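Local structure of glutamine cyclotransferase (Zymomonas mobilis, 3NOL) at residues 48-52 against 53-57; 164-168 against 169-173; 59-63 against 64-68. The protein catalyses the cyclisation of N-terminal glutamine to pyroglutamate with release of ammonia, as a calcium-binding bacterial glutaminyl cyclase of beta-propeller fold. All coordinates share one frame; numbering follows the deposited sequence. Where two conformers were deposited one is given.

In the fold
From the N terminus, interaction 1 comes first: the chain runs out along strand 44-51, turns at Asn52 and Gly53 and returns as strand 54-61. That same strand carries it into interaction 3, where Asn62 and Gly63 turn it into strand 64-70. The two hairpins thus share their middle strand and form three neighbouring strands of one four-stranded propeller blade; they touch where Arg68 N approaches Glu57 O at 2.8 Å, a probable hydrogen bond. Interaction 2 follows much later, closing the turn between strands 158-166 and 169-170 on the other side of the chain's centre, about 29 Å from interaction 1, centre to centre. The three contacts stand in series; none nests or crosses.

Interaction 1: 48-52 against 53-57; sequences FFYRN and GYFYE. With CA (calcium ion), chain B.
Phe48 and Phe55 meet edge-to-face: CZ of Phe48 sits over the centre of the Phe55 ring, 3.6 Å above its plane, with the ring planes 56° apart. CG of Phe48 lies anti to the backbone N (chi1 -176°), which carries the ring along the sheet toward Phe55. On the opposite face, with Phe49 and Tyr56, CB of Tyr56 lies over the Phe49 ring, 3.6 Å from its centroid in a CH-pi contact, while the two rings lie nearly parallel but slid apart. Tyr50 shares the Phe48 side, its ring reaching back over the turn until OH comes 3.2 Å from CA of Gly53. A valine in place of Tyr50 would probably leave Gly53 without this aromatic cover and Arg238 without the hydroxyl to which it is weakly hydrogen-bonded. This is a two-residue beta hairpin with a type I' turn from Arg51 to Tyr54, joining the first two strands of a four-stranded propeller blade, 44-51 at its edge. Paired backbone bonds join Phe49 to Tyr56 and Arg51 to Tyr54; Tyr56 N gives the shortest, 2.8 Å to Phe49 O. At the turn, Tyr54 N bonds to Arg51 O from above the carbonyl plane, 49° out of it. At the far end Glu57 turns its OE2 to Thr45 and His39, and Phe48 O binds the calcium ion at 2.3 Å, alongside a water, Glu176, Leu177, Glu178 and Ile230.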
loop_
_atom_site.group_PDB
_atom_site.type_symbol
_atom_site.label_atom_id
_atom_site.label_comp_id
_atom_site.label_asym_id
_atom_site.label_seq_id
_atom_site.Cartn_x
_atom_site.Cartn_y
_atom_site.Cartn_z
ATOM N N PHE A 48 3.612 1.310 -0.421
ATOM C CA PHE A 48 4.508 0.459 0.371
ATOM C C PHE A 48 4.491 -0.947 -0.185
ATOM O O PHE A 48 3.442 -1.556 -0.315
ATOM C CB PHE A 48 4.023 0.472 1.849
ATOM C CG PHE A 48 4.885 -0.283 2.807
ATOM C CD1 PHE A 48 6.240 0.054 2.974
ATOM C CD2 PHE A 48 4.324 -1.239 3.654
ATOM C CE1 PHE A 48 7.047 -0.625 3.924
ATOM C CE2 PHE A 48 5.123 -1.916 4.606
ATOM C CZ PHE A 48 6.476 -1.614 4.737
ATOM N N PHE A 49 5.657 -1.459 -0.552
ATOM C CA PHE A 49 5.727 -2.860 -0.964
ATOM C C PHE A 49 7.094 -3.443 -0.618
ATOM O O PHE A 49 8.027 -2.701 -0.305
ATOM C CB PHE A 49 5.344 -3.039 -2.459
ATOM C CG PHE A 49 6.314 -2.411 -3.430
ATOM C CD1 PHE A 49 6.046 -1.160 -3.988
ATOM C CD2 PHE A 49 7.480 -3.068 -3.797
ATOM C CE1 PHE A 49 6.910 -0.585 -4.894
ATOM C CE2 PHE A 49 8.373 -2.486 -4.719
ATOM C CZ PHE A 49 8.087 -1.233 -5.264
ATOM N N TYR A 50 7.179 -4.768 -0.683
ATOM C CA TYR A 50 8.414 -5.482 -0.450
ATOM C C TYR A 50 8.899 -6.035 -1.783
ATOM O O TYR A 50 8.128 -6.583 -2.580
ATOM C CB TYR A 50 8.128 -6.625 0.509
ATOM C CG TYR A 50 9.279 -7.612 0.657
ATOM C CD1 TYR A 50 9.475 -8.641 -0.271
ATOM C CD2 TYR A 50 10.130 -7.520 1.752
ATOM C CE1 TYR A 50 10.528 -9.565 -0.105
ATOM C CE2 TYR A 50 11.162 -8.430 1.941
ATOM C CZ TYR A 50 11.354 -9.441 1.012
ATOM O OH TYR A 50 12.390 -10.318 1.219
ATOM N N ARG A 51 10.183 -5.874 -2.053
ATOM C CA ARG A 51 10.762 -6.462 -3.264
ATOM C C ARG A 51 12.236 -6.668 -3.044
ATOM O O ARG A 51 12.908 -5.800 -2.442
ATOM C CB ARG A 51 10.523 -5.581 -4.496
ATOM C CG ARG A 51 11.003 -6.241 -5.817
ATOM C CD ARG A 51 10.495 -5.559 -7.035
ATOM N NE ARG A 51 10.909 -6.159 -8.325
ATOM C CZ ARG A 51 12.137 -6.086 -8.850
ATOM N NH1 ARG A 51 12.389 -6.609 -10.041
ATOM N NH2 ARG A 51 13.127 -5.499 -8.189
ATOM N N ASN A 52 12.730 -7.817 -3.518
ATOM C CA ASN A 52 14.156 -8.155 -3.472
ATOM C C ASN A 52 14.807 -7.903 -2.102
ATOM O O ASN A 52 15.921 -7.361 -2.002
ATOM C CB ASN A 52 14.931 -7.489 -4.625
ATOM C CG ASN A 52 14.779 -5.967 -4.657
ATOM O OD1 ASN A 52 15.477 -5.238 -3.960
ATOM N ND2 ASN A 52 13.859 -5.491 -5.479
ATOM N N GLY A 53 14.086 -8.297 -1.051
ATOM C CA GLY A 53 14.598 -8.215 0.312
ATOM C C GLY A 53 14.470 -6.868 0.999
ATOM O O GLY A 53 14.805 -6.751 2.186
ATOM N N TYR A 54 13.959 -5.867 0.278
ATOM C CA TYR A 54 13.828 -4.510 0.812
ATOM C C TYR A 54 12.398 -3.980 0.784
ATOM O O TYR A 54 11.554 -4.513 0.064
ATOM C CB TYR A 54 14.778 -3.553 0.065
ATOM C CG TYR A 54 16.205 -3.792 0.470
ATOM C CD1 TYR A 54 16.832 -2.968 1.418
ATOM C CD2 TYR A 54 16.920 -4.887 -0.045
ATOM C CE1 TYR A 54 18.144 -3.214 1.814
ATOM C CE2 TYR A 54 18.236 -5.141 0.356
ATOM C CZ TYR A 54 18.830 -4.304 1.284
ATOM O OH TYR A 54 20.128 -4.527 1.696
ATOM N N PHE A 55 12.137 -2.936 1.574
ATOM C CA PHE A 55 10.896 -2.174 1.422
ATOM C C PHE A 55 11.096 -1.088 0.370
ATOM O O PHE A 55 12.186 -0.474 0.290
ATOM C CB PHE A 55 10.517 -1.459 2.729
ATOM C CG PHE A 55 10.104 -2.385 3.845
ATOM C CD1 PHE A 55 9.419 -3.577 3.580
ATOM C CD2 PHE A 55 10.326 -2.020 5.169
ATOM C CE1 PHE A 55 9.040 -4.424 4.626
ATOM C CE2 PHE A 55 9.927 -2.855 6.234
ATOM C CZ PHE A 55 9.292 -4.050 5.962
ATOM N N TYR A 56 10.046 -0.816 -0.391
ATOM C CA TYR A 56 9.988 0.403 -1.214
ATOM C C TYR A 56 8.793 1.203 -0.720
ATOM O O TYR A 56 7.705 0.651 -0.541
ATOM C CB TYR A 56 9.846 0.053 -2.693
ATOM C CG TYR A 56 11.156 -0.428 -3.280
ATOM C CD1 TYR A 56 11.996 0.463 -3.957
ATOM C CD2 TYR A 56 11.561 -1.764 -3.145
ATOM C CE1 TYR A 56 13.222 0.036 -4.502
ATOM C CE2 TYR A 56 12.787 -2.208 -3.691
ATOM C CZ TYR A 56 13.600 -1.298 -4.369
ATOM O OH TYR A 56 14.809 -1.735 -4.891
ATOM N N GLU A 57 9.027 2.476 -0.454
ATOM C CA GLU A 57 8.012 3.321 0.146
ATOM C C GLU A 57 7.884 4.647 -0.591
ATOM O O GLU A 57 8.891 5.274 -0.944
ATOM C CB GLU A 57 8.361 3.576 1.612
ATOM C CG GLU A 57 7.195 4.114 2.468
ATOM C CD GLU A 57 7.561 4.285 3.959
ATOM O OE1 GLU A 57 8.651 3.827 4.377
ATOM O OE2 GLU A 57 6.727 4.865 4.691
HETATM CA CA CA B . 1.325 -2.338 -0.784
HETATM O O HOH W 1 1.906 -2.040 -3.088
#

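Interaction 2: 164-168 against 169-173; sequences VTAHG and EELPE
A tight two-residue beta hairpin, closed by a type I' beta turn from Ala166 to Glu169, lets Leu171 and Val164 meet at the edge of a propeller sheet. Leu171 N donates to Val164 O at 3.0 Å, tilted 33° from the carbonyl plane. Nearer the turn, Ala166 N reaches Glu169 O at 2.8 Å. The return bond, from Glu169 N to Ala166 O, comes from well above the carbonyl plane, 64° out of it. His167 and Gly168 fill the two corners with positive phi, which suits the glycine. Between the bonded pairs, Thr165 brings its CA to 3.1 Å from Glu169 O as a CA-H...O contact, and its CB also lies against that oxygen. The apolar contact is light: CG1 of Val164 comes to 4.4 Å from CB of Leu171, and Ala166 CB lies near Leu171 CD2. All three side chains also pack on Val204 of strand 204-209, so the hairpin joins the end of strand 158-166 to the neighbouring sheet. Glu169 is bent at chi2 (-59°), folding its carboxylate back beside the turn and leaving CD 3.5 Å from Gly168 O.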
loop_
_atom_site.group_PDB
_atom_site.type_symbol
_atom_site.label_atom_id
_atom_site.label_comp_id
_atom_site.label_asym_id
_atom_site.label_seq_id
_atom_site.Cartn_x
_atom_site.Cartn_y
_atom_site.Cartn_z
ATOM N N VAL A 164 -16.220 -2.720 -4.903
ATOM C CA VAL A 164 -15.997 -3.495 -3.681
ATOM C C VAL A 164 -17.169 -3.346 -2.724
ATOM O O VAL A 164 -17.656 -2.232 -2.498
ATOM C CB VAL A 164 -14.642 -3.150 -2.994
ATOM C CG1 VAL A 164 -14.480 -3.936 -1.701
ATOM C CG2 VAL A 164 -13.471 -3.430 -3.967
ATOM N N THR A 165 -17.601 -4.480 -2.171
ATOM C CA THR A 165 -18.749 -4.498 -1.259
ATOM C C THR A 165 -18.446 -5.303 0.001
ATOM O O THR A 165 -17.705 -6.294 -0.047
ATOM C CB THR A 165 -20.048 -5.035 -1.927
ATOM O OG1 THR A 165 -19.878 -6.410 -2.310
ATOM C CG2 THR A 165 -20.465 -4.163 -3.157
ATOM N N ALA A 166 -18.997 -4.848 1.123
ATOM C CA ALA A 166 -18.952 -5.611 2.372
ATOM C C ALA A 166 -20.388 -5.700 2.858
ATOM O O ALA A 166 -21.078 -4.665 2.939
ATOM C CB ALA A 166 -18.054 -4.918 3.407
ATOM N N HIS A 167 -20.834 -6.924 3.153
ATOM C CA HIS A 167 -22.225 -7.197 3.556
ATOM C C HIS A 167 -23.209 -6.750 2.465
ATOM O O HIS A 167 -24.322 -6.337 2.771
ATOM C CB HIS A 167 -22.585 -6.516 4.884
ATOM C CG HIS A 167 -21.607 -6.763 5.988
ATOM N ND1 HIS A 167 -21.552 -7.955 6.681
ATOM C CD2 HIS A 167 -20.655 -5.965 6.531
ATOM C CE1 HIS A 167 -20.607 -7.880 7.603
ATOM N NE2 HIS A 167 -20.048 -6.686 7.534
ATOM N N GLY A 168 -22.765 -6.799 1.208
ATOM C CA GLY A 168 -23.581 -6.454 0.050
ATOM C C GLY A 168 -23.646 -4.960 -0.260
ATOM O O GLY A 168 -24.323 -4.564 -1.208
ATOM N N GLU A 169 -22.950 -4.143 0.537
ATOM C CA GLU A 169 -22.975 -2.681 0.373
ATOM C C GLU A 169 -21.602 -2.127 -0.019
ATOM O O GLU A 169 -20.577 -2.631 0.422
ATOM C CB GLU A 169 -23.525 -1.985 1.638
ATOM C CG GLU A 169 -24.849 -2.603 2.165
ATOM C CD GLU A 169 -25.995 -2.570 1.159
ATOM O OE1 GLU A 169 -26.038 -1.682 0.273
ATOM O OE2 GLU A 169 -26.875 -3.451 1.245
ATOM N N GLU A 170 -21.607 -1.082 -0.840
ATOM C CA GLU A 170 -20.360 -0.449 -1.297
ATOM C C GLU A 170 -19.448 -0.074 -0.119
ATOM O O GLU A 170 -19.917 0.465 0.884
ATOM C CB GLU A 170 -20.710 0.828 -2.093
ATOM C CG GLU A 170 -21.146 0.579 -3.562
ATOM C CD GLU A 170 -22.233 1.544 -4.052
ATOM O OE1 GLU A 170 -22.283 2.704 -3.572
ATOM O OE2 GLU A 170 -23.044 1.140 -4.932
ATOM N N LEU A 171 -18.143 -0.328 -0.266
ATOM C CA LEU A 171 -17.176 0.004 0.772
ATOM C C LEU A 171 -16.193 1.039 0.213
ATOM O O LEU A 171 -15.305 0.700 -0.597
ATOM C CB LEU A 171 -16.414 -1.256 1.226
ATOM C CG LEU A 171 -15.332 -1.031 2.300
ATOM C CD1 LEU A 171 -15.888 -0.452 3.637
ATOM C CD2 LEU A 171 -14.534 -2.328 2.553
ATOM N N PRO A 172 -16.385 2.310 0.595
ATOM C CA PRO A 172 -15.478 3.346 0.113
ATOM C C PRO A 172 -14.209 3.482 0.977
ATOM O O PRO A 172 -14.046 2.774 2.001
ATOM C CB PRO A 172 -16.331 4.605 0.242
ATOM C CG PRO A 172 -17.085 4.354 1.542
ATOM C CD PRO A 172 -17.460 2.880 1.443
ATOM N N GLU A 173 -13.344 4.414 0.561
ATOM C CA GLU A 173 -12.123 4.809 1.265
ATOM C C GLU A 173 -10.997 3.770 1.157
ATOM O O GLU A 173 -10.069 3.772 1.966
ATOM C CB GLU A 173 -12.372 5.204 2.733
ATOM C CG GLU A 173 -13.532 6.200 2.908
ATOM C CD GLU A 173 -13.358 7.447 2.047
ATOM O OE1 GLU A 173 -12.226 7.946 1.929
ATOM O OE2 GLU A 173 -14.366 7.928 1.477
#

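Interaction 3: 59-63 against 64-68; sequences TGLNG and RSSIR
Thr59 and Ser66 are joined by two nearly straight backbone bonds: Ser66 N gives its hydrogen to Thr59 O at 2.8 Å, and Thr59 N bonds back to Ser66 O. Leu61 and Arg64 form the next such pair, with Leu61 N 2.8 Å from Arg64 O; the reverse bond, Arg64 N to Leu61 O, is 3.0 Å long and enters 47° out of the carbonyl plane. Leu61 to Arg64 make a type I' turn, and Gly63 sits at a positive phi where a side chain would press on the carbonyl O of Asn62. This is a two-residue beta hairpin between two central strands of a propeller blade. Between the bonded pairs, CA of Gly60 approaches Arg64 O at 3.4 Å, and CA of Ser65 likewise faces Thr59 O. On the face carrying Thr59, Leu61 and Ser66, CD1 of Leu61 packs 3.6 Å from NH2 of Arg68. Arg68 starts with CG between its backbone N and carbonyl carbon (chi1 52°) and bends again at chi3, bringing the guanidinium back beside Leu61. Its charge is met by Asp40 in a salt bridge, and NH2 bonds to Gln80. Arg64 instead is bent at chi2 and chi3, its CD 3.9 Å from Gly63 O, and reaches Leu83 O through NH1. The four bonds across the hairpin are all backbone to backbone, while its arginines bind outward to Asp40, Gln80 and Leu83.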
loop_
_atom_site.group_PDB
_atom_site.type_symbol
_atom_site.label_atom_id
_atom_site.label_comp_id
_atom_site.label_asym_id
_atom_site.label_seq_id
_atom_site.Cartn_x
_atom_site.Cartn_y
_atom_site.Cartn_z
ATOM N N THR A 59 6.514 8.208 0.186
ATOM C CA THR A 59 6.310 8.999 1.416
ATOM C C THR A 59 6.108 10.471 1.147
ATOM O O THR A 59 6.783 11.060 0.291
ATOM C CB THR A 59 7.521 8.920 2.405
ATOM O OG1 THR A 59 8.729 9.377 1.774
ATOM C CG2 THR A 59 7.707 7.529 2.937
ATOM N N GLY A 60 5.185 11.065 1.896
ATOM C CA GLY A 60 5.105 12.506 1.987
ATOM C C GLY A 60 6.072 12.816 3.117
ATOM O O GLY A 60 6.198 12.046 4.119
ATOM N N LEU A 61 6.847 13.870 2.910
ATOM C CA LEU A 61 7.842 14.296 3.883
ATOM C C LEU A 61 7.731 15.790 3.909
ATOM O O LEU A 61 8.116 16.454 2.928
ATOM C CB LEU A 61 9.262 13.861 3.454
ATOM C CG LEU A 61 9.525 12.349 3.508
ATOM C CD1 LEU A 61 10.878 11.995 2.866
ATOM C CD2 LEU A 61 9.452 11.854 4.963
ATOM N N ASN A 62 7.140 16.316 4.981
ATOM C CA ASN A 62 7.058 17.786 5.185
ATOM C C ASN A 62 6.783 18.616 3.896
ATOM O O ASN A 62 7.583 19.523 3.523
ATOM C CB ASN A 62 8.343 18.272 5.889
ATOM C CG ASN A 62 8.234 19.710 6.395
ATOM O OD1 ASN A 62 7.135 20.233 6.539
ATOM N ND2 ASN A 62 9.375 20.336 6.691
ATOM N N GLY A 63 5.684 18.285 3.210
ATOM C CA GLY A 63 5.202 19.069 2.040
ATOM C C GLY A 63 5.632 18.593 0.659
ATOM O O GLY A 63 5.089 19.049 -0.360
ATOM N N ARG A 64 6.618 17.692 0.615
ATOM C CA ARG A 64 7.164 17.176 -0.648
ATOM C C ARG A 64 7.038 15.662 -0.627
ATOM O O ARG A 64 6.691 15.088 0.406
ATOM C CB ARG A 64 8.630 17.622 -0.860
ATOM C CG ARG A 64 8.778 19.115 -1.232
ATOM C CD ARG A 64 8.251 19.418 -2.638
ATOM N NE ARG A 64 9.096 18.876 -3.709
ATOM C CZ ARG A 64 10.212 19.444 -4.169
ATOM N NH1 ARG A 64 10.905 18.842 -5.134
ATOM N NH2 ARG A 64 10.659 20.602 -3.650
ATOM N N SER A 65 7.292 15.019 -1.756
ATOM C CA SER A 65 7.070 13.575 -1.861
ATOM C C SER A 65 8.314 12.844 -2.399
ATOM O O SER A 65 9.016 13.342 -3.296
ATOM C CB SER A 65 5.819 13.330 -2.715
ATOM O OG SER A 65 5.849 12.107 -3.408
ATOM N N SER A 66 8.583 11.672 -1.832
ATOM C CA SER A 66 9.761 10.890 -2.204
ATOM C C SER A 66 9.433 9.403 -2.393
ATOM O O SER A 66 8.469 8.894 -1.811
ATOM C CB SER A 66 10.838 11.040 -1.121
ATOM O OG SER A 66 11.467 12.316 -1.176
ATOM N N ILE A 67 10.270 8.725 -3.186
ATOM C CA ILE A 67 10.227 7.266 -3.297
ATOM C C ILE A 67 11.557 6.792 -2.703
ATOM O O ILE A 67 12.612 7.300 -3.080
ATOM C CB ILE A 67 10.090 6.780 -4.785
ATOM C CG1 ILE A 67 8.813 7.336 -5.468
ATOM C CG2 ILE A 67 10.183 5.239 -4.856
ATOM C CD1 ILE A 67 7.564 7.261 -4.682
ATOM N N ARG A 68 11.498 5.862 -1.755
ATOM C CA ARG A 68 12.725 5.377 -1.111
ATOM C C ARG A 68 12.825 3.864 -1.068
ATOM O O ARG A 68 11.812 3.177 -0.924
ATOM C CB ARG A 68 12.869 5.925 0.309
ATOM C CG ARG A 68 11.650 5.705 1.194
ATOM C CD ARG A 68 11.862 6.073 2.682
ATOM N NE ARG A 68 12.468 7.397 2.853
ATOM C CZ ARG A 68 12.374 8.161 3.945
ATOM N NH1 ARG A 68 11.662 7.775 5.033
ATOM N NH2 ARG A 68 13.016 9.328 3.942
#